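Amine Dehydrogenase (Pseudomonas putida, PDB 1JMX) is the beta-propeller subunit of a quinohemoprotein dehydrogenase that probably oxidises primary amines and passes the electrons to heme c. Local coordinates at residues R55-L60 with I70-C75; L127-T132 with R142-P147; L256-L261 with G272-L277. All blocks are in the same frame, centred on the assembly; numbering follows the deposited sequence.

Contact 1: R55-L60 with I70-C75; sequences RTAYVL and IDLDTC
Arg55 reaches alongside the turn that ends the partner strand and is held by two aspartates, Asp71 and Asp73. With CG anti to the backbone N (chi1 178°) and the chain extended from CG to NE, it runs straight from the residue just before the strand to these acids. CB only sets the direction; CG is the first atom to touch, 3.3 Å from Asp71 OD2, and CD passes the same oxygen at 3.7 Å. NE then gives Asp71 OD2 a weak, bent bond of 3.0 Å, while NH2 donates in the guanidinium plane to Asp71 OD1 at 3.3 Å, so the two ends of the carboxylate are gripped from one side chain. CZ and NH1 meet a different partner: Asp73 OD2 lies over one face of the guanidinium, 3.1 Å from NH1, an attraction of charge with no N-H aimed at it. Arg349 shares that oxygen, and Leu7 N binds Asp73 OD1.

Asp71 is also held from within its own turn. Thr74 OG1 donates to Asp71 OD1 at 2.7 Å from the face opposite Arg55 NH2, and Asp73 N bonds to Asp71 OD2 in an Asx turn. Next to this network the hairpin pairs as antiparallel sheet: Ala57 and Ile70 exchange both backbone bonds, and just beyond the strand ends Leu72 N donates to Arg55 O. Ala57 CB packs on Leu72 CD1 against Leu23 and Ile15. With two carboxylates around it and a second arginine nearby, the guanidinium closes a charge network that probably keeps both acids ionised and ties the strand end to the chain termini.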
ATOM      1  N   ARG B  55     -35.043  -9.912 -19.602  1.00 19.90           N
ATOM      2  CA  ARG B  55     -35.727  -8.703 -19.187  1.00 20.46           C
ATOM      3  C   ARG B  55     -35.326  -8.217 -17.794  1.00 20.05           C
ATOM      4  O   ARG B  55     -35.366  -7.019 -17.523  1.00 20.62           O
ATOM      5  CB  ARG B  55     -37.236  -8.968 -19.243  1.00 23.38           C
ATOM      6  CG  ARG B  55     -38.095  -7.841 -18.792  1.00 26.50           C
ATOM      7  CD  ARG B  55     -39.561  -8.215 -18.822  1.00 29.74           C
ATOM      8  NE  ARG B  55     -40.347  -7.098 -18.304  1.00 34.26           N
ATOM      9  CZ  ARG B  55     -41.415  -6.568 -18.899  1.00 37.06           C
ATOM     10  NH1 ARG B  55     -41.864  -7.065 -20.053  1.00 38.77           N
ATOM     11  NH2 ARG B  55     -41.988  -5.483 -18.371  1.00 37.44           N
ATOM     12  N   THR B  56     -34.917  -9.138 -16.926  1.00 18.47           N
ATOM     13  CA  THR B  56     -34.538  -8.786 -15.561  1.00 16.79           C
ATOM     14  C   THR B  56     -33.042  -8.933 -15.308  1.00 15.17           C
ATOM     15  O   THR B  56     -32.470  -9.998 -15.514  1.00 13.77           O
ATOM     16  CB  THR B  56     -35.274  -9.663 -14.514  1.00 17.34           C
ATOM     17  OG1 THR B  56     -36.687  -9.651 -14.764  1.00 17.45           O
ATOM     18  CG2 THR B  56     -35.013  -9.142 -13.106  1.00 15.59           C
ATOM     19  N   ALA B  57     -32.421  -7.849 -14.857  1.00 15.03           N
ATOM     20  CA  ALA B  57     -31.000  -7.855 -14.536  1.00 14.05           C
ATOM     21  C   ALA B  57     -30.845  -7.992 -13.027  1.00 13.93           C
ATOM     22  O   ALA B  57     -31.526  -7.310 -12.268  1.00 15.20           O
ATOM     23  CB  ALA B  57     -30.342  -6.558 -15.008  1.00 13.59           C
ATOM     24  N   TYR B  58     -30.012  -8.930 -12.593  1.00 13.66           N
ATOM     25  CA  TYR B  58     -29.756  -9.100 -11.168  1.00 13.57           C
ATOM     26  C   TYR B  58     -28.376  -8.520 -10.893  1.00 13.31           C
ATOM     27  O   TYR B  58     -27.409  -8.870 -11.566  1.00 13.34           O
ATOM     28  CB  TYR B  58     -29.871 -10.568 -10.750  1.00 14.71           C
ATOM     29  CG  TYR B  58     -31.309 -11.044 -10.710  1.00 15.50           C
ATOM     30  CD1 TYR B  58     -31.905 -11.621 -11.833  1.00 14.93           C
ATOM     31  CD2 TYR B  58     -32.082 -10.887  -9.560  1.00 14.46           C
ATOM     32  CE1 TYR B  58     -33.227 -12.027 -11.809  1.00 16.46           C
ATOM     33  CE2 TYR B  58     -33.408 -11.288  -9.529  1.00 16.23           C
ATOM     34  CZ  TYR B  58     -33.977 -11.860 -10.658  1.00 15.61           C
ATOM     35  OH  TYR B  58     -35.295 -12.266 -10.633  1.00 17.82           O
ATOM     36  N   VAL B  59     -28.314  -7.608  -9.921  1.00 14.29           N
ATOM     37  CA  VAL B  59     -27.087  -6.885  -9.574  1.00 13.76           C
ATOM     38  C   VAL B  59     -26.614  -6.976  -8.121  1.00 13.35           C
ATOM     39  O   VAL B  59     -27.383  -6.730  -7.188  1.00 13.86           O
ATOM     40  CB  VAL B  59     -27.257  -5.367  -9.913  1.00 14.87           C
ATOM     41  CG1 VAL B  59     -25.927  -4.629  -9.813  1.00 13.99           C
ATOM     42  CG2 VAL B  59     -27.863  -5.191 -11.301  1.00 14.65           C
ATOM     43  N   LEU B  60     -25.341  -7.325  -7.943  1.00 13.48           N
ATOM     44  CA  LEU B  60     -24.717  -7.392  -6.620  1.00 11.76           C
ATOM     45  C   LEU B  60     -24.282  -5.948  -6.413  1.00 11.52           C
ATOM     46  O   LEU B  60     -23.427  -5.446  -7.140  1.00  9.86           O
ATOM     47  CB  LEU B  60     -23.477  -8.290  -6.642  1.00 11.83           C
ATOM     48  CG  LEU B  60     -23.039  -9.056  -5.388  1.00 12.29           C
ATOM     49  CD1 LEU B  60     -21.522  -9.164  -5.395  1.00 11.22           C
ATOM     50  CD2 LEU B  60     -23.522  -8.412  -4.107  1.00 10.78           C
ATOM     51  N   ILE B  70     -33.717  -5.707 -11.307  1.00 14.79           N
ATOM     52  CA  ILE B  70     -34.263  -4.525 -11.958  1.00 15.83           C
ATOM     53  C   ILE B  70     -34.862  -4.920 -13.304  1.00 16.26           C
ATOM     54  O   ILE B  70     -34.217  -5.605 -14.094  1.00 17.31           O
ATOM     55  CB  ILE B  70     -33.161  -3.439 -12.210  1.00 16.68           C
ATOM     56  CG1 ILE B  70     -32.485  -3.016 -10.899  1.00 14.38           C
ATOM     57  CG2 ILE B  70     -33.766  -2.211 -12.900  1.00 15.18           C
ATOM     58  CD1 ILE B  70     -33.299  -2.053 -10.069  1.00 18.16           C
ATOM     59  N   ASP B  71     -36.106  -4.524 -13.543  1.00 15.92           N
ATOM     60  CA  ASP B  71     -36.763  -4.801 -14.812  1.00 16.74           C
ATOM     61  C   ASP B  71     -36.315  -3.707 -15.776  1.00 16.25           C
ATOM     62  O   ASP B  71     -36.675  -2.550 -15.608  1.00 18.19           O
ATOM     63  CB  ASP B  71     -38.285  -4.772 -14.646  1.00 17.98           C
ATOM     64  CG  ASP B  71     -39.028  -4.693 -15.975  1.00 19.85           C
ATOM     65  OD1 ASP B  71     -40.150  -4.164 -15.984  1.00 24.50           O
ATOM     66  OD2 ASP B  71     -38.505  -5.142 -17.016  1.00 22.46           O
ATOM     67  N   LEU B  72     -35.535  -4.083 -16.784  1.00 16.30           N
ATOM     68  CA  LEU B  72     -35.015  -3.138 -17.772  1.00 17.15           C
ATOM     69  C   LEU B  72     -36.052  -2.343 -18.579  1.00 17.58           C
ATOM     70  O   LEU B  72     -35.786  -1.205 -18.973  1.00 17.91           O
ATOM     71  CB  LEU B  72     -34.063  -3.861 -18.727  1.00 15.82           C
ATOM     72  CG  LEU B  72     -32.573  -3.907 -18.379  1.00 17.49           C
ATOM     73  CD1 LEU B  72     -32.346  -4.055 -16.889  1.00 17.91           C
ATOM     74  CD2 LEU B  72     -31.919  -5.032 -19.151  1.00 15.15           C
ATOM     75  N   ASP B  73     -37.208  -2.945 -18.849  1.00 17.99           N
ATOM     76  CA  ASP B  73     -38.259  -2.269 -19.610  1.00 18.77           C
ATOM     77  C   ASP B  73     -38.867  -1.078 -18.891  1.00 18.77           C
ATOM     78  O   ASP B  73     -39.378  -0.160 -19.531  1.00 20.54           O
ATOM     79  CB  ASP B  73     -39.398  -3.234 -19.969  1.00 19.71           C
ATOM     80  CG  ASP B  73     -39.061  -4.153 -21.129  1.00 22.13           C
ATOM     81  OD1 ASP B  73     -38.024  -3.966 -21.795  1.00 25.11           O
ATOM     82  OD2 ASP B  73     -39.855  -5.078 -21.383  1.00 25.11           O
ATOM     83  N   THR B  74     -38.807  -1.085 -17.566  1.00 18.38           N
ATOM     84  CA  THR B  74     -39.401  -0.009 -16.786  1.00 19.38           C
ATOM     85  C   THR B  74     -38.463   0.574 -15.731  1.00 19.23           C
ATOM     86  O   THR B  74     -38.784   1.582 -15.102  1.00 18.81           O
ATOM     87  CB  THR B  74     -40.671  -0.521 -16.045  1.00 21.22           C
ATOM     88  OG1 THR B  74     -40.307  -1.574 -15.137  1.00 21.64           O
ATOM     89  CG2 THR B  74     -41.705  -1.062 -17.040  1.00 21.80           C
ATOM     90  N   CYS B  75     -37.314  -0.067 -15.544  1.00 18.49           N
ATOM     91  CA  CYS B  75     -36.337   0.336 -14.538  1.00 19.27           C
ATOM     92  C   CYS B  75     -36.840   0.074 -13.123  1.00 19.87           C
ATOM     93  O   CYS B  75     -36.334   0.668 -12.171  1.00 21.01           O
ATOM     94  CB  CYS B  75     -35.965   1.816 -14.662  1.00 18.38           C
ATOM     95  SG  CYS B  75     -34.972   2.246 -16.112  1.00 18.64           S
TER
HETATM   96  O   HOH W   1     -43.014  -4.270 -21.286  1.00 35.50           O

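Contact 2: L127-T132 with R142-P147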
ATOM      1  N   LEU B 127     -24.015 -20.783   1.469  1.00 11.31           N
ATOM      2  CA  LEU B 127     -24.751 -20.444   0.263  1.00 11.05           C
ATOM      3  C   LEU B 127     -26.181 -20.196   0.737  1.00  9.91           C
ATOM      4  O   LEU B 127     -26.698 -20.934   1.569  1.00 11.67           O
ATOM      5  CB  LEU B 127     -24.745 -21.611  -0.735  1.00 12.21           C
ATOM      6  CG  LEU B 127     -25.446 -21.339  -2.075  1.00 14.31           C
ATOM      7  CD1 LEU B 127     -24.478 -20.648  -3.034  1.00 14.92           C
ATOM      8  CD2 LEU B 127     -25.936 -22.636  -2.685  1.00 16.58           C
ATOM      9  N   GLU B 128     -26.785 -19.117   0.263  1.00 10.46           N
ATOM     10  CA  GLU B 128     -28.156 -18.783   0.613  1.00 11.13           C
ATOM     11  C   GLU B 128     -28.956 -18.731  -0.679  1.00 11.15           C
ATOM     12  O   GLU B 128     -28.525 -18.130  -1.660  1.00 12.67           O
ATOM     13  CB  GLU B 128     -28.228 -17.438   1.330  1.00 12.22           C
ATOM     14  CG  GLU B 128     -27.556 -17.439   2.683  1.00 13.63           C
ATOM     15  CD  GLU B 128     -27.718 -16.143   3.430  1.00 12.70           C
ATOM     16  OE1 GLU B 128     -28.010 -15.102   2.815  1.00 14.33           O
ATOM     17  OE2 GLU B 128     -27.552 -16.173   4.654  1.00 13.78           O
ATOM     18  N   VAL B 129     -30.095 -19.411  -0.684  1.00 11.90           N
ATOM     19  CA  VAL B 129     -30.963 -19.466  -1.845  1.00 11.24           C
ATOM     20  C   VAL B 129     -32.144 -18.551  -1.597  1.00 13.66           C
ATOM     21  O   VAL B 129     -32.724 -18.555  -0.517  1.00 15.08           O
ATOM     22  CB  VAL B 129     -31.489 -20.894  -2.083  1.00 11.09           C
ATOM     23  CG1 VAL B 129     -32.225 -20.969  -3.402  1.00 10.58           C
ATOM     24  CG2 VAL B 129     -30.348 -21.900  -2.043  1.00 11.48           C
ATOM     25  N   PHE B 130     -32.486 -17.745  -2.588  1.00 13.64           N
ATOM     26  CA  PHE B 130     -33.605 -16.829  -2.470  1.00 13.67           C
ATOM     27  C   PHE B 130     -34.548 -17.115  -3.617  1.00 14.32           C
ATOM     28  O   PHE B 130     -34.123 -17.491  -4.709  1.00 14.05           O
ATOM     29  CB  PHE B 130     -33.138 -15.374  -2.569  1.00 12.02           C
ATOM     30  CG  PHE B 130     -32.103 -15.002  -1.556  1.00 12.15           C
ATOM     31  CD1 PHE B 130     -30.750 -15.154  -1.835  1.00 11.57           C
ATOM     32  CD2 PHE B 130     -32.476 -14.510  -0.311  1.00 12.59           C
ATOM     33  CE1 PHE B 130     -29.788 -14.825  -0.888  1.00 10.57           C
ATOM     34  CE2 PHE B 130     -31.516 -14.179   0.640  1.00 12.05           C
ATOM     35  CZ  PHE B 130     -30.174 -14.339   0.349  1.00 11.12           C
ATOM     36  N   SER B 131     -35.833 -17.007  -3.338  1.00 14.63           N
ATOM     37  CA  SER B 131     -36.831 -17.204  -4.360  1.00 15.71           C
ATOM     38  C   SER B 131     -37.055 -15.816  -4.941  1.00 15.50           C
ATOM     39  O   SER B 131     -37.244 -14.852  -4.200  1.00 15.40           O
ATOM     40  CB  SER B 131     -38.115 -17.746  -3.748  1.00 14.96           C
ATOM     41  OG  SER B 131     -39.125 -17.824  -4.727  1.00 19.63           O
ATOM     42  N   THR B 132     -36.988 -15.702  -6.261  1.00 17.22           N
ATOM     43  CA  THR B 132     -37.167 -14.411  -6.912  1.00 17.65           C
ATOM     44  C   THR B 132     -38.593 -13.875  -6.783  1.00 18.76           C
ATOM     45  O   THR B 132     -38.838 -12.676  -6.962  1.00 19.48           O
ATOM     46  CB  THR B 132     -36.771 -14.481  -8.389  1.00 17.60           C
ATOM     47  OG1 THR B 132     -37.535 -15.500  -9.042  1.00 16.76           O
ATOM     48  CG2 THR B 132     -35.295 -14.805  -8.518  1.00 16.42           C
ATOM     49  N   ARG B 142     -33.317 -21.583   1.825  1.00 12.90           N
ATOM     50  CA  ARG B 142     -32.466 -22.754   1.973  1.00 13.46           C
ATOM     51  C   ARG B 142     -31.038 -22.241   2.127  1.00 12.42           C
ATOM     52  O   ARG B 142     -30.681 -21.243   1.519  1.00 12.44           O
ATOM     53  CB  ARG B 142     -32.561 -23.589   0.698  1.00 15.65           C
ATOM     54  CG  ARG B 142     -32.470 -25.086   0.878  1.00 18.62           C
ATOM     55  CD  ARG B 142     -32.536 -25.777  -0.486  1.00 17.52           C
ATOM     56  NE  ARG B 142     -33.590 -25.203  -1.301  1.00 17.09           N
ATOM     57  CZ  ARG B 142     -33.435 -24.763  -2.544  1.00 14.89           C
ATOM     58  NH1 ARG B 142     -32.265 -24.832  -3.154  1.00 15.91           N
ATOM     59  NH2 ARG B 142     -34.446 -24.186  -3.155  1.00 15.35           N
ATOM     60  N   THR B 143     -30.250 -22.868   2.991  1.00 11.65           N
ATOM     61  CA  THR B 143     -28.855 -22.471   3.168  1.00 13.41           C
ATOM     62  C   THR B 143     -27.976 -23.676   3.450  1.00 12.93           C
ATOM     63  O   THR B 143     -28.380 -24.606   4.140  1.00 14.36           O
ATOM     64  CB  THR B 143     -28.627 -21.294   4.213  1.00 13.58           C
ATOM     65  OG1 THR B 143     -27.625 -21.646   5.173  1.00 15.68           O
ATOM     66  CG2 THR B 143     -29.888 -20.891   4.906  1.00 12.95           C
ATOM     67  N   PHE B 144     -26.794 -23.675   2.849  1.00 11.77           N
ATOM     68  CA  PHE B 144     -25.859 -24.776   2.993  1.00 10.72           C
ATOM     69  C   PHE B 144     -24.485 -24.239   3.327  1.00 11.20           C
ATOM     70  O   PHE B 144     -24.219 -23.056   3.142  1.00 10.72           O
ATOM     71  CB  PHE B 144     -25.728 -25.535   1.670  1.00 10.79           C
ATOM     72  CG  PHE B 144     -27.028 -25.920   1.049  1.00 11.86           C
ATOM     73  CD1 PHE B 144     -27.584 -25.139   0.043  1.00 14.44           C
ATOM     74  CD2 PHE B 144     -27.679 -27.084   1.434  1.00 12.57           C
ATOM     75  CE1 PHE B 144     -28.779 -25.519  -0.577  1.00 14.13           C
ATOM     76  CE2 PHE B 144     -28.869 -27.472   0.824  1.00 13.04           C
ATOM     77  CZ  PHE B 144     -29.419 -26.688  -0.184  1.00 13.36           C
ATOM     78  N   PRO B 145     -23.600 -25.102   3.853  1.00 12.49           N
ATOM     79  CA  PRO B 145     -22.235 -24.689   4.196  1.00 13.43           C
ATOM     80  C   PRO B 145     -21.384 -24.597   2.928  1.00 14.01           C
ATOM     81  O   PRO B 145     -21.563 -25.374   1.989  1.00 14.87           O
ATOM     82  CB  PRO B 145     -21.757 -25.812   5.117  1.00 12.97           C
ATOM     83  CG  PRO B 145     -22.501 -27.003   4.608  1.00 15.69           C
ATOM     84  CD  PRO B 145     -23.881 -26.458   4.358  1.00 11.84           C
ATOM     85  N   MET B 146     -20.486 -23.622   2.895  1.00 13.27           N
ATOM     86  CA  MET B 146     -19.615 -23.421   1.745  1.00 14.34           C
ATOM     87  C   MET B 146     -18.154 -23.321   2.160  1.00 13.77           C
ATOM     88  O   MET B 146     -17.842 -22.961   3.298  1.00 15.17           O
ATOM     89  CB  MET B 146     -19.990 -22.125   1.008  1.00 14.93           C
ATOM     90  CG  MET B 146     -21.305 -22.164   0.266  1.00 16.52           C
ATOM     91  SD  MET B 146     -21.251 -23.338  -1.081  1.00 22.07           S
ATOM     92  CE  MET B 146     -20.330 -22.400  -2.326  1.00 19.36           C
ATOM     93  N   PRO B 147     -17.241 -23.732   1.271  1.00 12.58           N
ATOM     94  CA  PRO B 147     -15.826 -23.631   1.629  1.00 11.92           C
ATOM     95  C   PRO B 147     -15.389 -22.162   1.507  1.00 11.07           C
ATOM     96  O   PRO B 147     -16.120 -21.336   0.959  1.00 11.07           O
ATOM     97  CB  PRO B 147     -15.140 -24.535   0.597  1.00 12.16           C
ATOM     98  CG  PRO B 147     -16.072 -24.522  -0.579  1.00 13.78           C
ATOM     99  CD  PRO B 147     -17.434 -24.564   0.068  1.00 12.41           C
TER
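Leu127 and Phe144 pair across a hairpin of a propeller sheet, in which strand 126-131 lies between 142-145 and 105-115. Each satisfies the other's backbone: Leu127 N donates to Phe144 O at 2.8 Å, and Phe144 N returns a bond of 3.0 Å to Leu127 O. That carbonyl also takes a CA-H contact from Thr143 CA, only 3.1 Å away. Two residues along the strand, Val129 N gives a fairly straight bond (165°) to Arg142 O at 2.9 Å. On the 105-115 edge, Glu128 bonds through its backbone to Ala108 and Phe130 to Val106.

The side chains on the Leu127 face are mostly greasy. Leu127 CD2 lies beside Phe144 CD1, the two side chains pointing the same way, and Val129 CG2 reaches Phe144 CE1. Met146, bent at chi2 and chi3, folds back so that its CG rests 3.6 Å from Leu127 CB. Arg142 bends at chi3 (-45°) and lays one guanidinium face over Val129, NH1 lying 3.7 Å from Val129 CG2. Its NH2 forms a salt bridge with Glu105, and NH1 bonds weakly to Val173 O. On the opposite face, Glu128 OE2 pairs with Arg126 NE.

The polar work is thus divided: main chain joins the strands and both charged side chains take their counter-ions from neighbouring parts of the chain, while the flat face of the Arg142 guanidinium, whose N-H groups point outward along its plane, packs on Val129.

Contact 3: L256-L261 with G272-L277; sequences LYFTGL and GVLNRL
Phe258 and Leu274 meet where the first two strands of a beta-propeller blade, an antiparallel hairpin, come together at one end. Backbone bonds hold the pair: Phe258 N donates to Val273 O at 2.8 Å, and Val273 N to Thr259 O at 3.0 Å. The same two carbonyls draw weaker CA-H contacts, Tyr257 CA lying near Val273 O and Gly272 CA near Thr259 O. Farther along, glycine faces glycine, and the CA atoms of Gly260 and Gly272 come within 4.0 Å.

Apolar and aromatic packing follows. Leu274 CD2 sits over a face of the Phe258 ring, 3.6 Å from the centroid and 18° off the normal, a CH-pi contact; having CG anti to the backbone N (chi1 -159°) carries the leucine branch there. Phe258 also meets the rings of Tyr298 and Trp201, and both Phe258 and Leu274 pack on the backbone of another protein chain. The Tyr257 ring lies against the Gly272-Val273 peptide, filling the space that the absent side chain of Gly272 allows. Thr259 and Val273 run side by side, with Thr259 OG1 3.5 Å from Val273 CG1.

The polar ends find partners beyond the pair. Tyr257 OH bonds with Tyr280 OH and Glu255, which also pairs with Arg276, and Thr259 OG1 is held by Tyr298 O and Val300 N. Past the last direct backbone bond a water joins the two segments: it donates to Leu256 O at 2.7 Å and accepts from Asn275 N at 2.8 Å.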
ATOM      1  N   LEU B 256       0.165  -8.767 -18.598  1.00 18.51           N
ATOM      2  CA  LEU B 256      -1.017  -9.241 -17.897  1.00 16.54           C
ATOM      3  C   LEU B 256      -2.318  -8.866 -18.594  1.00 15.67           C
ATOM      4  O   LEU B 256      -2.393  -7.843 -19.278  1.00 14.63           O
ATOM      5  CB  LEU B 256      -1.046  -8.700 -16.468  1.00 16.42           C
ATOM      6  CG  LEU B 256       0.108  -9.032 -15.519  1.00 16.84           C
ATOM      7  CD1 LEU B 256      -0.161  -8.354 -14.178  1.00 18.52           C
ATOM      8  CD2 LEU B 256       0.260 -10.542 -15.344  1.00 16.18           C
ATOM      9  N   TYR B 257      -3.325  -9.728 -18.415  1.00 16.29           N
ATOM     10  CA  TYR B 257      -4.679  -9.549 -18.952  1.00 15.01           C
ATOM     11  C   TYR B 257      -5.630  -9.827 -17.782  1.00 14.83           C
ATOM     12  O   TYR B 257      -5.387 -10.736 -16.989  1.00 14.08           O
ATOM     13  CB  TYR B 257      -4.984 -10.555 -20.076  1.00 15.12           C
ATOM     14  CG  TYR B 257      -4.010 -10.539 -21.231  1.00 17.02           C
ATOM     15  CD1 TYR B 257      -3.286 -11.678 -21.562  1.00 17.21           C
ATOM     16  CD2 TYR B 257      -3.772  -9.368 -21.954  1.00 17.80           C
ATOM     17  CE1 TYR B 257      -2.340 -11.659 -22.574  1.00 18.21           C
ATOM     18  CE2 TYR B 257      -2.831  -9.334 -22.973  1.00 20.46           C
ATOM     19  CZ  TYR B 257      -2.114 -10.489 -23.275  1.00 19.66           C
ATOM     20  OH  TYR B 257      -1.165 -10.468 -24.270  1.00 21.65           O
ATOM     21  N   PHE B 258      -6.675  -9.017 -17.642  1.00 13.18           N
ATOM     22  CA  PHE B 258      -7.651  -9.218 -16.572  1.00 13.89           C
ATOM     23  C   PHE B 258      -8.776 -10.150 -17.024  1.00 12.92           C
ATOM     24  O   PHE B 258      -9.193 -11.044 -16.287  1.00 13.49           O
ATOM     25  CB  PHE B 258      -8.212  -7.880 -16.093  1.00 13.06           C
ATOM     26  CG  PHE B 258      -7.463  -7.291 -14.933  1.00 13.89           C
ATOM     27  CD1 PHE B 258      -6.266  -7.859 -14.490  1.00 14.29           C
ATOM     28  CD2 PHE B 258      -7.957  -6.171 -14.272  1.00 14.14           C
ATOM     29  CE1 PHE B 258      -5.573  -7.317 -13.404  1.00 15.44           C
ATOM     30  CE2 PHE B 258      -7.274  -5.617 -13.181  1.00 15.52           C
ATOM     31  CZ  PHE B 258      -6.082  -6.192 -12.747  1.00 14.40           C
ATOM     32  N   THR B 259      -9.268  -9.920 -18.238  1.00 12.98           N
ATOM     33  CA  THR B 259     -10.320 -10.742 -18.816  1.00 12.38           C
ATOM     34  C   THR B 259      -9.916 -11.197 -20.215  1.00 14.06           C
ATOM     35  O   THR B 259      -9.067 -10.581 -20.873  1.00 12.11           O
ATOM     36  CB  THR B 259     -11.662 -10.004 -18.928  1.00 11.40           C
ATOM     37  OG1 THR B 259     -11.522  -8.895 -19.814  1.00 11.60           O
ATOM     38  CG2 THR B 259     -12.134  -9.519 -17.579  1.00  8.81           C
ATOM     39  N   GLY B 260     -10.534 -12.290 -20.651  1.00 13.67           N
ATOM     40  CA  GLY B 260     -10.262 -12.833 -21.961  1.00 13.38           C
ATOM     41  C   GLY B 260     -11.441 -13.649 -22.422  1.00 13.14           C
ATOM     42  O   GLY B 260     -12.035 -14.368 -21.631  1.00 14.44           O
ATOM     43  N   LEU B 261     -11.814 -13.493 -23.688  1.00 13.54           N
ATOM     44  CA  LEU B 261     -12.927 -14.238 -24.273  1.00 13.79           C
ATOM     45  C   LEU B 261     -12.590 -14.795 -25.639  1.00 15.01           C
ATOM     46  O   LEU B 261     -11.815 -14.215 -26.406  1.00 13.13           O
ATOM     47  CB  LEU B 261     -14.180 -13.367 -24.438  1.00 11.38           C
ATOM     48  CG  LEU B 261     -15.126 -13.094 -23.271  1.00 11.84           C
ATOM     49  CD1 LEU B 261     -16.289 -12.265 -23.777  1.00 10.22           C
ATOM     50  CD2 LEU B 261     -15.616 -14.400 -22.644  1.00  9.46           C
ATOM     51  N   GLY B 272      -7.531 -11.096 -24.983  1.00 14.96           N
ATOM     52  CA  GLY B 272      -7.326 -10.699 -23.597  1.00 14.07           C
ATOM     53  C   GLY B 272      -7.116  -9.197 -23.513  1.00 13.32           C
ATOM     54  O   GLY B 272      -6.715  -8.587 -24.500  1.00 12.75           O
ATOM     55  N   VAL B 273      -7.345  -8.597 -22.344  1.00 13.61           N
ATOM     56  CA  VAL B 273      -7.190  -7.149 -22.202  1.00 12.95           C
ATOM     57  C   VAL B 273      -6.799  -6.638 -20.807  1.00 13.43           C
ATOM     58  O   VAL B 273      -7.084  -7.273 -19.798  1.00 12.57           O
ATOM     59  CB  VAL B 273      -8.502  -6.405 -22.648  1.00 13.60           C
ATOM     60  CG1 VAL B 273      -9.613  -6.622 -21.631  1.00 12.05           C
ATOM     61  CG2 VAL B 273      -8.251  -4.911 -22.859  1.00 10.27           C
ATOM     62  N   LEU B 274      -6.106  -5.501 -20.800  1.00 13.76           N
ATOM     63  CA  LEU B 274      -5.685  -4.774 -19.603  1.00 13.57           C
ATOM     64  C   LEU B 274      -5.080  -3.468 -20.115  1.00 13.82           C
ATOM     65  O   LEU B 274      -5.802  -2.497 -20.302  1.00 13.24           O
ATOM     66  CB  LEU B 274      -4.697  -5.561 -18.731  1.00 13.99           C
ATOM     67  CG  LEU B 274      -4.554  -5.158 -17.245  1.00 14.73           C
ATOM     68  CD1 LEU B 274      -3.537  -4.067 -17.036  1.00 15.48           C
ATOM     69  CD2 LEU B 274      -5.893  -4.734 -16.674  1.00 14.46           C
ATOM     70  N   ASN B 275      -3.776  -3.459 -20.391  1.00 15.24           N
ATOM     71  CA  ASN B 275      -3.109  -2.263 -20.913  1.00 16.11           C
ATOM     72  C   ASN B 275      -3.053  -2.306 -22.438  1.00 16.17           C
ATOM     73  O   ASN B 275      -3.022  -1.270 -23.094  1.00 17.82           O
ATOM     74  CB  ASN B 275      -1.726  -2.085 -20.290  1.00 14.31           C
ATOM     75  CG  ASN B 275      -1.803  -1.574 -18.858  1.00 16.11           C
ATOM     76  OD1 ASN B 275      -2.820  -1.022 -18.441  1.00 15.10           O
ATOM     77  ND2 ASN B 275      -0.723  -1.753 -18.102  1.00 16.41           N
ATOM     78  N   ARG B 276      -3.053  -3.518 -22.984  1.00 15.87           N
ATOM     79  CA  ARG B 276      -3.080  -3.741 -24.427  1.00 15.95           C
ATOM     80  C   ARG B 276      -4.188  -4.753 -24.689  1.00 15.60           C
ATOM     81  O   ARG B 276      -4.570  -5.508 -23.796  1.00 16.50           O
ATOM     82  CB  ARG B 276      -1.765  -4.344 -24.940  1.00 16.40           C
ATOM     83  CG  ARG B 276      -0.621  -3.368 -25.118  1.00 17.33           C
ATOM     84  CD  ARG B 276       0.369  -3.885 -26.158  1.00 17.42           C
ATOM     85  NE  ARG B 276       0.695  -5.295 -25.949  1.00 19.06           N
ATOM     86  CZ  ARG B 276       1.474  -6.016 -26.752  1.00 20.04           C
ATOM     87  NH1 ARG B 276       2.023  -5.464 -27.826  1.00 19.90           N
ATOM     88  NH2 ARG B 276       1.676  -7.302 -26.503  1.00 20.31           N
ATOM     89  N   LEU B 277      -4.722  -4.749 -25.902  1.00 15.71           N
ATOM     90  CA  LEU B 277      -5.746  -5.710 -26.282  1.00 15.74           C
ATOM     91  C   LEU B 277      -4.973  -6.700 -27.153  1.00 15.89           C
ATOM     92  O   LEU B 277      -4.451  -6.319 -28.194  1.00 17.79           O
ATOM     93  CB  LEU B 277      -6.841  -5.028 -27.110  1.00 16.32           C
ATOM     94  CG  LEU B 277      -8.275  -5.591 -27.155  1.00 18.00           C
ATOM     95  CD1 LEU B 277      -8.990  -5.012 -28.369  1.00 17.28           C
ATOM     96  CD2 LEU B 277      -8.302  -7.103 -27.230  1.00 17.42           C
TER
HETATM   97  O   HOH W   2      -2.074  -5.691 -20.855  1.00 23.44           O

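Overall arrangement
The three contacts are hairpins in three separate sheets of the propeller, following one another along the chain. Contacts 1 and 2 have centres about 22 Å apart and do touch, Tyr58 OH lying 3.3 Å from Thr132 CG2. Contact 3 sits across the chain's centre from both, its centre about 28 Å from that of contact 1 and 33 Å from that of contact 2. Heme c is reached by Leu116 to Tyr120, the turn after strand 105-115 and the first residue of strand 120-122, so contact 2 belongs to the heme-side sheet. Contact 1 leads into the Cys37-Cys75 disulfide, while contact 3 alone meets other protein chains.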